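PDB 3JVA: dipeptide Epimerase from Enterococcus faecalis V583, which belongs to the mandelate racemase/muconate lactonizing enzyme family, pairing an enolase-type N-terminal domain with a magnesium-binding TIM-barrel-like domain. Local coordinates for residues T55-F69 and M88-I102. Numbering follows the deposited sequence.
Sequences TGETLAGTLETIELF and MDKISAFAPAAKAAI
Phe-69, a knob among Met-88, Ile-91, Ala-98 and Lys-99, meets Met-88 almost at right angles: Met-88 CG lies over the middle of the ring, 3.7 Å from the Phe-69 centroid, a CH-pi contact. The near-extended CB-CG bond (chi2 -169°) carries SD over the same face, a Met-aromatic contact. Thr-65 CG2 covers the opposite face nearer the rim, while Ile-91 lies at the edge and the aliphatic chain of Lys-99 passes at a slant, its CG 3.5 Å from Phe-69 CE2. Lys-99 runs extended to a salt bridge with Asp-89 (NZ to OD1, 2.8 Å) and a hydrogen bond to Ser-92 O, tying the two helices of 88-102 together. Ala-98 is the return knob, its methyl among Thr-62, Thr-65, Ile-66 and Phe-69; the small side chain is consistent with the axes of helices 59-69 and 96-102 coming within 8.6 Å while crossing at -47°. Ile-66 sends CD1 to 3.6 Å from Ala-101 CB, continuing this core toward Val-34 of the N-terminal domain's antiparallel sheet.

At the other end, Glu-57 bends at chi2 (-76°), bringing OE1 to Ala-97 N (2.9 Å) through its anti lone pair. A water bridges OE1 to Thr-62 OG1, whose own proton goes to Thr-58 O. The chemistry divides: apolar interlocking joins the helices, whereas a carboxylate at the first turn of helix 96-102 would probably be stabilised by the helix dipole.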
loop_
_atom_site.group_PDB
_atom_site.type_symbol
_atom_site.label_atom_id
_atom_site.label_comp_id
_atom_site.label_asym_id
_atom_site.label_seq_id
_atom_site.Cartn_x
_atom_site.Cartn_y
_atom_site.Cartn_z
ATOM N N THR B 55 27.526 -5.259 19.916
ATOM C CA THR B 55 26.631 -4.315 20.574
ATOM C C THR B 55 27.293 -2.990 20.921
ATOM O O THR B 55 26.613 -2.037 21.290
ATOM C CB THR B 55 26.084 -4.903 21.885
ATOM O OG1 THR B 55 27.181 -5.177 22.767
ATOM C CG2 THR B 55 25.322 -6.186 21.624
ATOM N N GLY B 56 28.617 -2.938 20.814
ATOM C CA GLY B 56 29.344 -1.731 21.169
ATOM C C GLY B 56 29.628 -1.703 22.666
ATOM O O GLY B 56 30.358 -0.844 23.155
ATOM N N GLU B 57 29.056 -2.657 23.395
ATOM C CA GLU B 57 29.241 -2.734 24.845
ATOM C C GLU B 57 30.681 -3.096 25.220
ATOM O O GLU B 57 31.250 -4.051 24.692
ATOM C CB GLU B 57 28.286 -3.776 25.445
ATOM C CG GLU B 57 26.804 -3.458 25.257
ATOM C CD GLU B 57 26.313 -2.373 26.197
ATOM O OE1 GLU B 57 25.642 -2.711 27.197
ATOM O OE2 GLU B 57 26.603 -1.182 25.946
ATOM N N THR B 58 31.258 -2.326 26.134
ATOM C CA THR B 58 32.622 -2.569 26.598
ATOM C C THR B 58 32.590 -2.967 28.072
ATOM O O THR B 58 31.605 -2.721 28.767
ATOM C CB THR B 58 33.490 -1.309 26.465
ATOM O OG1 THR B 58 32.963 -0.278 27.310
ATOM C CG2 THR B 58 33.494 -0.814 25.022
ATOM N N LEU B 59 33.659 -3.591 28.551
ATOM C CA LEU B 59 33.696 -3.980 29.956
ATOM C C LEU B 59 33.712 -2.739 30.851
ATOM O O LEU B 59 32.984 -2.677 31.835
ATOM C CB LEU B 59 34.921 -4.849 30.248
ATOM C CG LEU B 59 35.077 -5.320 31.698
ATOM C CD1 LEU B 59 33.879 -6.173 32.106
ATOM C CD2 LEU B 59 36.367 -6.121 31.832
ATOM N N ALA B 60 34.530 -1.748 30.504
ATOM C CA ALA B 60 34.611 -0.527 31.312
ATOM C C ALA B 60 33.272 0.204 31.388
ATOM O O ALA B 60 32.860 0.657 32.466
ATOM C CB ALA B 60 35.687 0.404 30.751
ATOM N N GLY B 61 32.595 0.327 30.250
ATOM C CA GLY B 61 31.309 1.003 30.238
ATOM C C GLY B 61 30.254 0.195 30.974
ATOM O O GLY B 61 29.395 0.741 31.669
ATOM N N THR B 62 30.318 -1.121 30.825
ATOM C CA THR B 62 29.353 -1.995 31.485
ATOM C C THR B 62 29.521 -1.940 33.000
ATOM O O THR B 62 28.537 -1.893 33.741
ATOM C CB THR B 62 29.506 -3.440 30.986
ATOM O OG1 THR B 62 29.220 -3.472 29.583
ATOM C CG2 THR B 62 28.533 -4.372 31.712
ATOM N N LEU B 63 30.766 -1.947 33.465
ATOM C CA LEU B 63 31.019 -1.871 34.900
ATOM C C LEU B 63 30.494 -0.549 35.451
ATOM O O LEU B 63 29.822 -0.522 36.485
ATOM C CB LEU B 63 32.517 -2.008 35.192
ATOM C CG LEU B 63 33.120 -3.397 34.959
ATOM C CD1 LEU B 63 34.635 -3.327 35.070
ATOM C CD2 LEU B 63 32.546 -4.388 35.980
ATOM N N GLU B 64 30.790 0.551 34.760
ATOM C CA GLU B 64 30.328 1.860 35.211
ATOM C C GLU B 64 28.804 1.932 35.283
ATOM O O GLU B 64 28.236 2.412 36.273
ATOM C CB GLU B 64 30.860 2.971 34.292
ATOM C CG GLU B 64 30.234 4.345 34.563
ATOM C CD GLU B 64 30.935 5.500 33.854
ATOM O OE1 GLU B 64 31.458 5.311 32.738
ATOM O OE2 GLU B 64 30.946 6.615 34.412
ATOM N N THR B 65 28.138 1.451 34.242
ATOM C CA THR B 65 26.682 1.484 34.210
ATOM C C THR B 65 26.073 0.606 35.295
ATOM O O THR B 65 25.118 1.008 35.956
ATOM C CB THR B 65 26.149 1.047 32.830
ATOM O OG1 THR B 65 26.688 1.912 31.823
ATOM C CG2 THR B 65 24.622 1.125 32.790
ATOM N N ILE B 66 26.625 -0.587 35.497
ATOM C CA ILE B 66 26.088 -1.470 36.526
ATOM C C ILE B 66 26.141 -0.795 37.894
ATOM O O ILE B 66 25.206 -0.912 38.685
ATOM C CB ILE B 66 26.854 -2.809 36.581
ATOM C CG1 ILE B 66 26.575 -3.608 35.302
ATOM C CG2 ILE B 66 26.429 -3.609 37.819
ATOM C CD1 ILE B 66 27.341 -4.904 35.205
ATOM N N GLU B 67 27.229 -0.080 38.167
ATOM C CA GLU B 67 27.376 0.623 39.444
ATOM C C GLU B 67 26.273 1.663 39.603
ATOM O O GLU B 67 25.721 1.843 40.696
ATOM C CB GLU B 67 28.743 1.304 39.511
ATOM C CG GLU B 67 29.918 0.338 39.495
ATOM C CD GLU B 67 30.269 -0.196 40.874
ATOM O OE1 GLU B 67 29.360 -0.690 41.581
ATOM O OE2 GLU B 67 31.462 -0.124 41.246
ATOM N N LEU B 68 25.954 2.355 38.513
ATOM C CA LEU B 68 24.901 3.367 38.545
ATOM C C LEU B 68 23.556 2.693 38.817
ATOM O O LEU B 68 22.788 3.153 39.667
ATOM C CB LEU B 68 24.851 4.136 37.219
ATOM C CG LEU B 68 26.016 5.084 36.908
ATOM C CD1 LEU B 68 25.858 5.662 35.509
ATOM C CD2 LEU B 68 26.054 6.206 37.947
ATOM N N PHE B 69 23.274 1.606 38.097
ATOM C CA PHE B 69 22.025 0.862 38.282
ATOM C C PHE B 69 21.914 0.340 39.717
ATOM O O PHE B 69 20.863 0.446 40.353
ATOM C CB PHE B 69 21.957 -0.360 37.355
ATOM C CG PHE B 69 21.826 -0.038 35.890
ATOM C CD1 PHE B 69 21.390 1.214 35.452
ATOM C CD2 PHE B 69 22.063 -1.031 34.942
ATOM C CE1 PHE B 69 21.186 1.466 34.091
ATOM C CE2 PHE B 69 21.862 -0.792 33.580
ATOM C CZ PHE B 69 21.419 0.462 33.152
ATOM N N MET B 88 16.355 1.319 35.290
ATOM C CA MET B 88 17.519 1.199 34.415
ATOM C C MET B 88 17.319 1.954 33.101
ATOM O O MET B 88 18.247 2.589 32.597
ATOM C CB MET B 88 17.827 -0.274 34.129
ATOM C CG MET B 88 18.270 -1.046 35.364
ATOM S SD MET B 88 18.930 -2.676 34.955
ATOM C CE MET B 88 17.453 -3.526 34.422
ATOM N N ASP B 89 16.111 1.888 32.551
ATOM C CA ASP B 89 15.815 2.574 31.297
ATOM C C ASP B 89 15.831 4.091 31.449
ATOM O O ASP B 89 16.170 4.801 30.506
ATOM C CB ASP B 89 14.459 2.127 30.741
ATOM C CG ASP B 89 14.486 0.706 30.202
ATOM O OD1 ASP B 89 15.592 0.148 30.014
ATOM O OD2 ASP B 89 13.397 0.151 29.957
ATOM N N LYS B 90 15.462 4.588 32.627
ATOM C CA LYS B 90 15.478 6.031 32.868
ATOM C C LYS B 90 16.918 6.515 32.957
ATOM O O LYS B 90 17.238 7.635 32.563
ATOM C CB LYS B 90 14.772 6.385 34.181
ATOM C CG LYS B 90 13.259 6.445 34.115
ATOM C CD LYS B 90 12.693 6.937 35.446
ATOM C CE LYS B 90 11.169 6.977 35.450
ATOM N NZ LYS B 90 10.611 7.916 34.435
ATOM N N ILE B 91 17.785 5.658 33.487
ATOM C CA ILE B 91 19.190 5.983 33.654
ATOM C C ILE B 91 19.978 5.901 32.350
ATOM O O ILE B 91 20.722 6.821 32.012
ATOM C CB ILE B 91 19.840 5.039 34.702
ATOM C CG1 ILE B 91 19.269 5.348 36.095
ATOM C CG2 ILE B 91 21.349 5.189 34.691
ATOM C CD1 ILE B 91 19.736 4.410 37.191
ATOM N N SER B 92 19.813 4.802 31.624
ATOM C CA SER B 92 20.539 4.598 30.375
ATOM C C SER B 92 19.634 4.271 29.196
ATOM O O SER B 92 18.787 3.383 29.279
ATOM C CB SER B 92 21.554 3.465 30.543
ATOM O OG SER B 92 22.151 3.142 29.296
ATOM N N ALA B 93 19.840 4.984 28.093
ATOM C CA ALA B 93 19.061 4.780 26.881
ATOM C C ALA B 93 19.467 3.489 26.176
ATOM O O ALA B 93 18.692 2.935 25.396
ATOM C CB ALA B 93 19.244 5.973 25.935
ATOM N N PHE B 94 20.678 3.009 26.454
ATOM C CA PHE B 94 21.168 1.784 25.826
ATOM C C PHE B 94 22.354 1.164 26.561
ATOM O O PHE B 94 23.436 1.748 26.606
ATOM C CB PHE B 94 21.583 2.065 24.382
ATOM C CG PHE B 94 22.039 0.838 23.634
ATOM C CD1 PHE B 94 21.129 -0.152 23.283
ATOM C CD2 PHE B 94 23.378 0.674 23.293
ATOM C CE1 PHE B 94 21.545 -1.301 22.599
ATOM C CE2 PHE B 94 23.808 -0.468 22.608
ATOM C CZ PHE B 94 22.889 -1.457 22.262
ATOM N N ALA B 95 22.146 -0.025 27.123
ATOM C CA ALA B 95 23.192 -0.740 27.846
ATOM C C ALA B 95 22.724 -2.167 28.113
ATOM O O ALA B 95 22.577 -2.579 29.262
ATOM C CB ALA B 95 23.502 -0.036 29.164
ATOM N N PRO B 96 22.495 -2.948 27.045
ATOM C CA PRO B 96 22.037 -4.333 27.196
ATOM C C PRO B 96 22.890 -5.228 28.090
ATOM O O PRO B 96 22.358 -6.070 28.813
ATOM C CB PRO B 96 21.956 -4.835 25.747
ATOM C CG PRO B 96 22.950 -3.958 25.010
ATOM C CD PRO B 96 22.699 -2.606 25.627
ATOM N N ALA B 97 24.211 -5.064 28.049
ATOM C CA ALA B 97 25.076 -5.889 28.888
ATOM C C ALA B 97 24.832 -5.577 30.365
ATOM O O ALA B 97 24.631 -6.487 31.166
ATOM C CB ALA B 97 26.541 -5.652 28.538
ATOM N N ALA B 98 24.839 -4.290 30.714
ATOM C CA ALA B 98 24.629 -3.873 32.105
ATOM C C ALA B 98 23.223 -4.215 32.596
ATOM O O ALA B 98 23.050 -4.687 33.716
ATOM C CB ALA B 98 24.890 -2.369 32.255
ATOM N N LYS B 99 22.215 -3.975 31.762
ATOM C CA LYS B 99 20.842 -4.283 32.152
ATOM C C LYS B 99 20.638 -5.786 32.340
ATOM O O LYS B 99 19.925 -6.216 33.246
ATOM C CB LYS B 99 19.862 -3.731 31.116
ATOM C CG LYS B 99 19.915 -2.205 31.043
ATOM C CD LYS B 99 18.927 -1.609 30.051
ATOM C CE LYS B 99 19.087 -0.088 30.009
ATOM N NZ LYS B 99 18.186 0.573 29.011
ATOM N N ALA B 100 21.263 -6.588 31.490
ATOM C CA ALA B 100 21.139 -8.037 31.611
ATOM C C ALA B 100 21.754 -8.515 32.929
ATOM O O ALA B 100 21.218 -9.409 33.587
ATOM C CB ALA B 100 21.834 -8.728 30.436
ATOM N N ALA B 101 22.882 -7.926 33.307
ATOM C CA ALA B 101 23.560 -8.324 34.538
ATOM C C ALA B 101 22.634 -8.139 35.744
ATOM O O ALA B 101 22.494 -9.035 36.577
ATOM C CB ALA B 101 24.847 -7.519 34.713
ATOM N N ILE B 102 21.987 -6.983 35.825
ATOM C CA ILE B 102 21.068 -6.708 36.926
ATOM C C ILE B 102 19.834 -7.601 36.840
ATOM O O ILE B 102 19.400 -8.182 37.836
ATOM C CB ILE B 102 20.578 -5.244 36.906
ATOM C CG1 ILE B 102 21.738 -4.287 37.208
ATOM C CG2 ILE B 102 19.435 -5.062 37.899
ATOM C CD1 ILE B 102 22.335 -4.444 38.607
HETATM O O HOH W 1 26.805 -1.837 29.409
HETATM O O HOH W 2 26.194 1.438 26.704
HETATM O O HOH W 3 24.779 3.076 29.776
#